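Local coordinates for lumazine-binding protein (Silicibacter pomeroyi DSS-3, PDB 3FKA), which is of unknown function but, as an NTF2-like protein of the putative lumazine-binding family, probably binds a small molecule, at residues 18-21 and 22-26; 28-31 and 32-36; 51-54 and 55-58. One frame throughout, in Å; residues are numbered along the deposited sequence.

Each contact is local, made within one unbroken run of chain, so none encloses another; the three come in series and neither nest nor cross. From the N terminus, contact 1 is the closing turn of helix 4-24, and contact 2 follows at once, ending helix 27-33 where the chain leaves for strand 34-35. Contact 3 comes after the hairpin of strands 38-44 and 47-52 and starts helix 53-63. Contact 2 lies between the other two: the side chains of 18-21 pack against it from one helix, those of 53-57 from another, while contacts 1 and 3 stay about 6 Å apart at their nearest atoms.

Contact 1: residues 18-21 and 22-26; sequences YVMA and MTRGD
Tyr18 O takes the N-H of Met22 at 2.9 Å, and Met20 O takes that of Arg24, so the last turn of helix 4-24 keeps regular i to i+4 spacing. It then ends in a Schellman motif: Gly25, with positive phi, is the C-prime residue, Asp26 N returns to Ala21 O at 2.9 Å in the carbonyl plane, on a lone pair, and Gly25 N makes a weak bond to Met22 O. Val19 O is gripped twice. Thr23 N reaches it at 3.0 Å and Thr23 OG1 at 2.8 Å, from opposite faces of the carbonyl plane; chi1 of -58° sets the hydroxyl beside the threonine's own backbone N, facing back down the helix.

Tyr18 and Met22 run side by side. In the conformer given, the selenium of Met22, a selenomethionine, lies 5.2 Å from the centre of the Tyr18 ring, SE standing oblique to it, a Met-aromatic contact; the position of the terminal methyl is doubtful. Tyr18 OH is hydrogen-bonded to Asp99. A phenylalanine here would probably keep the ring beside the selenium but leave the Asp99 carboxylate without this hydroxyl partner. On another side of the helix, Met20 bends at chi2 and chi3 and, in one of its two conformers, lays CE over a face of the Arg24 guanidinium, 3.5 Å from NH2. Arg24 NH1 bonds to the carbonyls of Asp65 and Thr68, which helps fix the turn of that flat group.

An unidentified ligand beside Met22 is consistent with a pocket there. In this NTF2-like fold the helix end meets the curved sheet through Met22 on Trp92 and Tyr18 on Asn90 of strand 83-92, while Ala21 packs against Ala29 and Leu30 of helix 27-33, whose start Asp26 OD1 caps at Ala29 N.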
ATOM      1  N   TYR B  18      -8.480   5.551 -18.024  1.00 25.37           N
ATOM      2  CA  TYR B  18      -7.493   4.594 -18.498  1.00 26.57           C
ATOM      3  C   TYR B  18      -8.098   3.269 -18.938  1.00 25.41           C
ATOM      4  O   TYR B  18      -7.891   2.849 -20.076  1.00 25.19           O
ATOM      5  CB  TYR B  18      -6.395   4.379 -17.415  1.00 29.10           C
ATOM      6  CG  TYR B  18      -5.698   3.057 -17.498  1.00 29.59           C
ATOM      7  CD1 TYR B  18      -4.973   2.712 -18.610  1.00 30.58           C
ATOM      8  CD2 TYR B  18      -5.761   2.150 -16.440  1.00 30.65           C
ATOM      9  CE1 TYR B  18      -4.364   1.505 -18.686  1.00 31.04           C
ATOM     10  CE2 TYR B  18      -5.158   0.933 -16.507  1.00 30.33           C
ATOM     11  CZ  TYR B  18      -4.461   0.596 -17.627  1.00 30.69           C
ATOM     12  OH  TYR B  18      -3.860  -0.652 -17.664  1.00 31.16           O
ATOM     13  N   VAL B  19      -8.898   2.651 -18.078  1.00 24.22           N
ATOM     14  CA  VAL B  19      -9.491   1.337 -18.389  0.50 24.37           C
ATOM     15  C   VAL B  19     -10.429   1.419 -19.604  1.00 24.44           C
ATOM     16  O   VAL B  19     -10.364   0.576 -20.511  1.00 24.08           O
ATOM     17  CB  VAL B  19     -10.208   0.732 -17.157  0.50 24.09           C
ATOM     18  CG1 VAL B  19     -10.800  -0.615 -17.484  0.50 23.54           C
ATOM     19  CG2 VAL B  19      -9.233   0.592 -15.988  0.50 24.14           C
HETATM   20  N   MSE B  20     -11.252   2.458 -19.650  1.00 24.17           N
HETATM   21  CA  MSE B  20     -12.176   2.626 -20.782  0.67 24.91           C
HETATM   22  C   MSE B  20     -11.452   2.956 -22.074  1.00 24.22           C
HETATM   23  O   MSE B  20     -11.798   2.413 -23.114  1.00 23.24           O
HETATM   24  CB  MSE B  20     -13.231   3.699 -20.505  0.67 26.23           C
HETATM   25  CG  MSE B  20     -14.170   3.412 -19.354  0.67 27.26           C
HETATM   26 SE   MSE B  20     -14.941   1.639 -19.415  0.50 30.35          SE
HETATM   27  CE  MSE B  20     -15.561   1.701 -21.259  0.67 28.52           C
ATOM     28  N   ALA B  21     -10.455   3.835 -22.021  1.00 23.78           N
ATOM     29  CA  ALA B  21      -9.700   4.205 -23.218  1.00 23.48           C
ATOM     30  C   ALA B  21      -8.961   2.986 -23.773  1.00 24.00           C
ATOM     31  O   ALA B  21      -8.902   2.777 -24.985  1.00 23.93           O
ATOM     32  CB  ALA B  21      -8.743   5.389 -22.951  1.00 23.14           C
HETATM   33  N   MSE B  22      -8.407   2.174 -22.876  1.00 24.12           N
HETATM   34  CA  MSE B  22      -7.719   0.946 -23.286  0.56 24.11           C
HETATM   35  C   MSE B  22      -8.689   0.001 -23.958  1.00 24.24           C
HETATM   36  O   MSE B  22      -8.419  -0.494 -25.053  1.00 23.80           O
HETATM   37  CB  MSE B  22      -7.086   0.227 -22.103  0.56 24.23           C
HETATM   38  CG  MSE B  22      -6.565  -1.198 -22.437  0.56 24.46           C
HETATM   39 SE   MSE B  22      -5.446  -1.981 -21.056  0.42 23.77          SE
HETATM   40  CE  MSE B  22      -4.390  -0.479 -20.834  0.56 25.57           C
ATOM     41  N   THR B  23      -9.825  -0.238 -23.300  1.00 23.25           N
ATOM     42  CA  THR B  23     -10.861  -1.136 -23.824  1.00 23.27           C
ATOM     43  C   THR B  23     -11.392  -0.685 -25.177  1.00 23.04           C
ATOM     44  O   THR B  23     -11.528  -1.501 -26.083  1.00 22.53           O
ATOM     45  CB  THR B  23     -12.024  -1.249 -22.823  1.00 23.25           C
ATOM     46  OG1 THR B  23     -11.520  -1.720 -21.564  1.00 22.75           O
ATOM     47  CG2 THR B  23     -13.121  -2.160 -23.358  1.00 23.23           C
ATOM     48  N   ARG B  24     -11.667   0.613 -25.311  1.00 22.69           N
ATOM     49  CA  ARG B  24     -12.221   1.192 -26.545  1.00 23.02           C
ATOM     50  C   ARG B  24     -11.213   1.490 -27.657  1.00 22.98           C
ATOM     51  O   ARG B  24     -11.626   1.751 -28.804  1.00 21.99           O
ATOM     52  CB  ARG B  24     -12.941   2.505 -26.216  1.00 23.70           C
ATOM     53  CG  ARG B  24     -14.129   2.352 -25.294  1.00 24.08           C
ATOM     54  CD  ARG B  24     -15.350   1.836 -26.021  1.00 24.68           C
ATOM     55  NE  ARG B  24     -16.479   1.651 -25.090  1.00 24.72           N
ATOM     56  CZ  ARG B  24     -16.777   0.528 -24.436  1.00 25.07           C
ATOM     57  NH1 ARG B  24     -16.102  -0.592 -24.609  1.00 25.44           N
ATOM     58  NH2 ARG B  24     -17.806   0.519 -23.601  1.00 25.35           N
ATOM     59  N   GLY B  25      -9.924   1.435 -27.348  1.00 23.12           N
ATOM     60  CA  GLY B  25      -8.876   1.759 -28.311  1.00 23.47           C
ATOM     61  C   GLY B  25      -8.941   3.250 -28.640  1.00 23.81           C
ATOM     62  O   GLY B  25      -8.806   3.653 -29.806  1.00 24.32           O
ATOM     63  N   ASP B  26      -9.155   4.068 -27.611  1.00 24.16           N
ATOM     64  CA  ASP B  26      -9.282   5.519 -27.780  1.00 23.89           C
ATOM     65  C   ASP B  26      -7.893   6.144 -27.758  1.00 23.75           C
ATOM     66  O   ASP B  26      -7.358   6.441 -26.690  1.00 22.88           O
ATOM     67  CB  ASP B  26     -10.202   6.043 -26.680  1.00 24.54           C
ATOM     68  CG  ASP B  26     -10.545   7.498 -26.808  1.00 24.95           C
ATOM     69  OD1 ASP B  26      -9.862   8.285 -27.491  1.00 25.20           O
ATOM     70  OD2 ASP B  26     -11.559   7.865 -26.189  1.00 25.96           O
TER

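Contact 2: residues 28-31 and 32-36; sequences PALE and RIFFG
Leu30 and Phe34 lie alongside each other, one turn apart, pointing the same way. Leu30 CD2 meets ring atom CE1 of Phe34 at 4.0 Å, and the same methyl comes near Ile33 CD1, so a single branch of the leucine serves both neighbours. The Phe34 ring is also set against the helix itself: with CG beside the backbone N (chi1 -77°), it turns an edge to the Leu30 carbonyl, whose oxygen lies in the ring plane 3.5 Å from CD1. That oxygen accepts the N-H of Phe34 at 3.2 Å as well.

Ile33 takes a less usual shape for a helix. Its CG1 sits between the backbone N and the carbonyl carbon (chi1 72°), and the two branches straddle Ala29 O, CG1 at 3.3 Å and CG2 at 3.4 Å. Ile33 N donates to this oxygen at 3.0 Å, so the carbonyl is bonded and wrapped in methyls and methylene at once.

This is the C-terminal end of the second helix of an NTF2-like domain, with Phe34 the first residue to leave helical angles before the short, weakly bonded strand 34-35. The Phe34 ring makes an edge-to-face contact with Phe56 and touches Ile112 and Lys115 of strand 109-119.

Arg32, by contrast, in the conformer given runs extended from CG to NE and heads away from the helix into an exposed position. Glu31 also stretches out beyond CG, and its OE2 forms a salt bridge with Arg27. Further on, Phe35 turns its ring against Trp50 of the second subunit.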
ATOM      1  N   PRO B  28      -6.744   9.252 -28.813  1.00 24.21           N
ATOM      2  CA  PRO B  28      -6.605  10.589 -28.203  1.00 23.80           C
ATOM      3  C   PRO B  28      -6.645  10.575 -26.667  1.00 23.44           C
ATOM      4  O   PRO B  28      -5.840  11.243 -26.040  1.00 23.21           O
ATOM      5  CB  PRO B  28      -7.790  11.362 -28.784  1.00 24.04           C
ATOM      6  CG  PRO B  28      -8.103  10.682 -30.038  1.00 24.48           C
ATOM      7  CD  PRO B  28      -7.828   9.225 -29.801  1.00 24.11           C
ATOM      8  N   ALA B  29      -7.502   9.754 -26.071  1.00 23.36           N
ATOM      9  CA  ALA B  29      -7.597   9.660 -24.599  1.00 23.39           C
ATOM     10  C   ALA B  29      -6.324   9.083 -24.002  1.00 23.77           C
ATOM     11  O   ALA B  29      -5.813   9.556 -22.983  1.00 24.73           O
ATOM     12  CB  ALA B  29      -8.818   8.813 -24.191  1.00 22.99           C
ATOM     13  N   LEU B  30      -5.806   8.035 -24.635  1.00 23.90           N
ATOM     14  CA  LEU B  30      -4.573   7.400 -24.166  1.00 23.26           C
ATOM     15  C   LEU B  30      -3.366   8.322 -24.291  1.00 23.64           C
ATOM     16  O   LEU B  30      -2.514   8.314 -23.423  1.00 23.75           O
ATOM     17  CB  LEU B  30      -4.320   6.102 -24.922  1.00 23.41           C
ATOM     18  CG  LEU B  30      -5.352   4.984 -24.593  1.00 23.29           C
ATOM     19  CD1 LEU B  30      -5.319   3.889 -25.676  1.00 23.92           C
ATOM     20  CD2 LEU B  30      -5.150   4.436 -23.158  1.00 23.83           C
ATOM     21  N   GLU B  31      -3.287   9.098 -25.375  1.00 23.89           N
ATOM     22  CA  GLU B  31      -2.187  10.045 -25.532  1.00 25.21           C
ATOM     23  C   GLU B  31      -2.307  11.177 -24.518  1.00 25.56           C
ATOM     24  O   GLU B  31      -1.297  11.746 -24.137  1.00 25.59           O
ATOM     25  CB  GLU B  31      -2.081  10.552 -26.987  1.00 25.60           C
ATOM     26  CG  GLU B  31      -1.625   9.422 -27.918  1.00 26.08           C
ATOM     27  CD  GLU B  31      -1.427   9.801 -29.386  1.00 27.44           C
ATOM     28  OE1 GLU B  31      -1.951  10.842 -29.861  1.00 28.34           O
ATOM     29  OE2 GLU B  31      -0.770   8.997 -30.097  1.00 27.78           O
ATOM     30  N   ARG B  32      -3.526  11.504 -24.092  1.00 25.64           N
ATOM     31  CA  ARG B  32      -3.746  12.546 -23.100  0.50 25.93           C
ATOM     32  C   ARG B  32      -3.308  12.090 -21.719  1.00 25.76           C
ATOM     33  O   ARG B  32      -2.612  12.802 -21.045  1.00 26.10           O
ATOM     34  CB  ARG B  32      -5.223  12.952 -23.016  0.50 26.30           C
ATOM     35  CG  ARG B  32      -5.561  13.953 -21.892  0.50 26.63           C
ATOM     36  CD  ARG B  32      -7.060  14.201 -21.780  0.50 27.01           C
ATOM     37  NE  ARG B  32      -7.360  15.049 -20.622  0.50 27.50           N
ATOM     38  CZ  ARG B  32      -7.284  16.390 -20.576  0.50 27.66           C
ATOM     39  NH1 ARG B  32      -6.893  17.120 -21.627  0.50 27.95           N
ATOM     40  NH2 ARG B  32      -7.602  17.019 -19.449  0.50 27.63           N
ATOM     41  N   ILE B  33      -3.725  10.891 -21.322  1.00 25.19           N
ATOM     42  CA  ILE B  33      -3.436  10.367 -19.958  1.00 25.27           C
ATOM     43  C   ILE B  33      -2.082   9.732 -19.646  1.00 24.44           C
ATOM     44  O   ILE B  33      -1.759   9.523 -18.454  1.00 24.30           O
ATOM     45  CB  ILE B  33      -4.586   9.423 -19.523  1.00 25.24           C
ATOM     46  CG1 ILE B  33      -4.578   8.078 -20.265  1.00 25.61           C
ATOM     47  CG2 ILE B  33      -5.926  10.221 -19.645  1.00 26.56           C
ATOM     48  CD1 ILE B  33      -5.676   7.136 -19.809  1.00 25.77           C
ATOM     49  N   PHE B  34      -1.343   9.396 -20.699  1.00 24.00           N
ATOM     50  CA  PHE B  34       0.001   8.837 -20.601  1.00 23.70           C
ATOM     51  C   PHE B  34       0.983   9.840 -21.183  1.00 23.87           C
ATOM     52  O   PHE B  34       0.743  10.383 -22.282  1.00 23.34           O
ATOM     53  CB  PHE B  34       0.166   7.546 -21.398  1.00 24.66           C
ATOM     54  CG  PHE B  34      -0.420   6.327 -20.760  1.00 24.05           C
ATOM     55  CD1 PHE B  34      -1.717   5.917 -21.047  1.00 24.44           C
ATOM     56  CD2 PHE B  34       0.340   5.558 -19.895  1.00 24.96           C
ATOM     57  CE1 PHE B  34      -2.259   4.791 -20.462  1.00 24.84           C
ATOM     58  CE2 PHE B  34      -0.209   4.414 -19.305  1.00 24.81           C
ATOM     59  CZ  PHE B  34      -1.499   4.031 -19.602  1.00 25.10           C
ATOM     60  N   PHE B  35       2.077  10.089 -20.456  1.00 24.31           N
ATOM     61  CA  PHE B  35       3.161  10.913 -20.944  1.00 24.11           C
ATOM     62  C   PHE B  35       3.735  10.308 -22.220  1.00 23.99           C
ATOM     63  O   PHE B  35       3.722   9.082 -22.394  1.00 23.76           O
ATOM     64  CB  PHE B  35       4.296  11.030 -19.915  1.00 24.53           C
ATOM     65  CG  PHE B  35       4.054  12.055 -18.845  1.00 23.74           C
ATOM     66  CD1 PHE B  35       4.348  13.386 -19.105  1.00 24.64           C
ATOM     67  CD2 PHE B  35       3.584  11.718 -17.586  1.00 24.27           C
ATOM     68  CE1 PHE B  35       4.170  14.381 -18.132  1.00 24.22           C
ATOM     69  CE2 PHE B  35       3.408  12.725 -16.597  1.00 24.11           C
ATOM     70  CZ  PHE B  35       3.688  14.048 -16.894  1.00 24.21           C
ATOM     71  N   GLY B  36       4.261  11.159 -23.091  1.00 23.84           N
ATOM     72  CA  GLY B  36       4.890  10.717 -24.333  1.00 23.86           C
ATOM     73  C   GLY B  36       5.942   9.644 -24.156  1.00 24.17           C
ATOM     74  O   GLY B  36       5.983   8.702 -24.927  1.00 24.83           O
TER

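Contact 3: residues 51-54 and 55-58; sequences NSRD and AFIA
Asn51 touches Ala55 and Phe56 at the point where strand 47-52 gives way to helix 53-63, a serine N-cap within the NTF2-like fold. Its CB packs 4.0 Å from Phe56 CB, and its backbone O lies at the edge of the Phe56 ring, near the ring plane. The amide nitrogen is engaged elsewhere: ND2 is hydrogen-bonded to Glu40 of the neighbouring strand, and an unidentified ligand sits close to the side chain, consistent with a pocket on this side.

Ser52 is the cap. With OG held between its own backbone N and carbonyl carbon (chi1 62°), the hydroxyl folds over the helix start and accepts Ala55 N at 3.1 Å, satisfying an N-H of the first turn. The carbonyl of Ser52 takes Phe56 N at 2.9 Å, nearly in line with the C=O bond.

Arg53 meets the ring with its backbone and the root of its side chain: CA stands over a face of the Phe56 ring, 3.9 Å from the ring centre, a CH-pi contact, while CG presses on Ile57 CD1 at 3.6 Å. The chi1 of Phe56, 71°, sets its CG between its own N and carbonyl carbon, and the ring faces Arg53 CA, with CG of the arginine 3.8 Å from Phe56 CZ. The guanidinium and ring planes stand 87° apart. Arg53 NH1 bonds to Phe34 O, tying the helix start to the residue just past helix 27-33. The Arg53 carbonyl carries on the helix by accepting Ile57 N.

Asp54 completes the turn: its carbonyl oxygen accepts Ala58 N at 3.1 Å, with Ala58 CB lying 3.6 Å from that same Asp54 O.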
ATOM      1  N   ASN B  51       6.957  -1.832 -23.825  1.00 24.12           N
ATOM      2  CA  ASN B  51       6.234  -1.032 -24.818  1.00 24.54           C
ATOM      3  C   ASN B  51       6.257   0.465 -24.620  1.00 24.76           C
ATOM      4  O   ASN B  51       5.979   0.931 -23.527  1.00 24.73           O
ATOM      5  CB  ASN B  51       4.745  -1.408 -24.798  1.00 25.30           C
ATOM      6  CG  ASN B  51       4.481  -2.834 -25.194  1.00 26.56           C
ATOM      7  OD1 ASN B  51       5.118  -3.376 -26.088  1.00 27.49           O
ATOM      8  ND2 ASN B  51       3.492  -3.445 -24.542  1.00 27.43           N
ATOM      9  N   SER B  52       6.549   1.203 -25.696  1.00 24.15           N
ATOM     10  CA  SER B  52       6.469   2.648 -25.699  1.00 23.64           C
ATOM     11  C   SER B  52       4.981   3.004 -25.727  1.00 23.46           C
ATOM     12  O   SER B  52       4.134   2.139 -26.002  1.00 22.05           O
ATOM     13  CB  SER B  52       7.121   3.204 -26.959  1.00 23.79           C
ATOM     14  OG  SER B  52       6.439   2.757 -28.125  1.00 23.63           O
ATOM     15  N   ARG B  53       4.654   4.289 -25.570  1.00 23.39           N
ATOM     16  CA  ARG B  53       3.265   4.703 -25.664  1.00 23.49           C
ATOM     17  C   ARG B  53       2.725   4.406 -27.080  1.00 22.88           C
ATOM     18  O   ARG B  53       1.601   3.924 -27.212  1.00 23.71           O
ATOM     19  CB  ARG B  53       3.090   6.166 -25.303  1.00 23.31           C
ATOM     20  CG  ARG B  53       1.623   6.541 -25.114  1.00 24.08           C
ATOM     21  CD  ARG B  53       1.443   7.999 -24.864  1.00 23.96           C
ATOM     22  NE  ARG B  53       1.684   8.755 -26.092  1.00 23.62           N
ATOM     23  CZ  ARG B  53       1.666  10.073 -26.185  1.00 23.92           C
ATOM     24  NH1 ARG B  53       1.473  10.842 -25.115  1.00 23.73           N
ATOM     25  NH2 ARG B  53       1.897  10.629 -27.364  1.00 24.21           N
ATOM     26  N   ASP B  54       3.502   4.666 -28.127  1.00 23.70           N
ATOM     27  CA  ASP B  54       3.042   4.353 -29.479  1.00 24.36           C
ATOM     28  C   ASP B  54       2.730   2.866 -29.627  1.00 24.30           C
ATOM     29  O   ASP B  54       1.702   2.510 -30.213  1.00 25.01           O
ATOM     30  CB  ASP B  54       4.072   4.752 -30.555  1.00 25.24           C
ATOM     31  CG  ASP B  54       4.180   6.260 -30.778  1.00 26.23           C
ATOM     32  OD1 ASP B  54       3.297   7.043 -30.361  1.00 26.91           O
ATOM     33  OD2 ASP B  54       5.166   6.653 -31.455  1.00 26.79           O
ATOM     34  N   ALA B  55       3.599   2.008 -29.093  1.00 23.05           N
ATOM     35  CA  ALA B  55       3.402   0.564 -29.192  1.00 23.66           C
ATOM     36  C   ALA B  55       2.178   0.100 -28.442  1.00 23.26           C
ATOM     37  O   ALA B  55       1.346  -0.644 -28.999  1.00 23.74           O
ATOM     38  CB  ALA B  55       4.628  -0.179 -28.691  1.00 23.90           C
ATOM     39  N   PHE B  56       2.017   0.507 -27.188  1.00 23.56           N
ATOM     40  CA  PHE B  56       0.829  -0.016 -26.498  1.00 24.51           C
ATOM     41  C   PHE B  56      -0.488   0.619 -26.981  1.00 23.84           C
ATOM     42  O   PHE B  56      -1.506  -0.042 -26.945  1.00 23.35           O
ATOM     43  CB  PHE B  56       0.995  -0.049 -24.980  1.00 27.29           C
ATOM     44  CG  PHE B  56       0.994   1.236 -24.312  1.00 27.56           C
ATOM     45  CD1 PHE B  56      -0.209   1.880 -24.076  1.00 28.58           C
ATOM     46  CD2 PHE B  56       2.146   1.692 -23.659  1.00 28.50           C
ATOM     47  CE1 PHE B  56      -0.253   3.040 -23.388  1.00 29.06           C
ATOM     48  CE2 PHE B  56       2.110   2.877 -22.914  1.00 28.82           C
ATOM     49  CZ  PHE B  56       0.921   3.556 -22.800  1.00 28.83           C
ATOM     50  N   ILE B  57      -0.477   1.867 -27.460  1.00 22.64           N
ATOM     51  CA  ILE B  57      -1.724   2.423 -28.021  1.00 22.78           C
ATOM     52  C   ILE B  57      -2.135   1.613 -29.285  1.00 22.26           C
ATOM     53  O   ILE B  57      -3.303   1.273 -29.438  1.00 21.96           O
ATOM     54  CB  ILE B  57      -1.621   3.921 -28.299  1.00 22.68           C
ATOM     55  CG1 ILE B  57      -1.543   4.668 -26.971  1.00 22.76           C
ATOM     56  CG2 ILE B  57      -2.823   4.368 -29.105  1.00 22.20           C
ATOM     57  CD1 ILE B  57      -1.368   6.139 -27.149  1.00 23.91           C
ATOM     58  N   ALA B  58      -1.171   1.251 -30.124  1.00 22.41           N
ATOM     59  CA  ALA B  58      -1.445   0.413 -31.291  1.00 23.28           C
ATOM     60  C   ALA B  58      -2.016  -0.944 -30.822  1.00 23.23           C
ATOM     61  O   ALA B  58      -2.864  -1.503 -31.486  1.00 23.03           O
ATOM     62  CB  ALA B  58      -0.209   0.205 -32.128  1.00 23.14           C
TER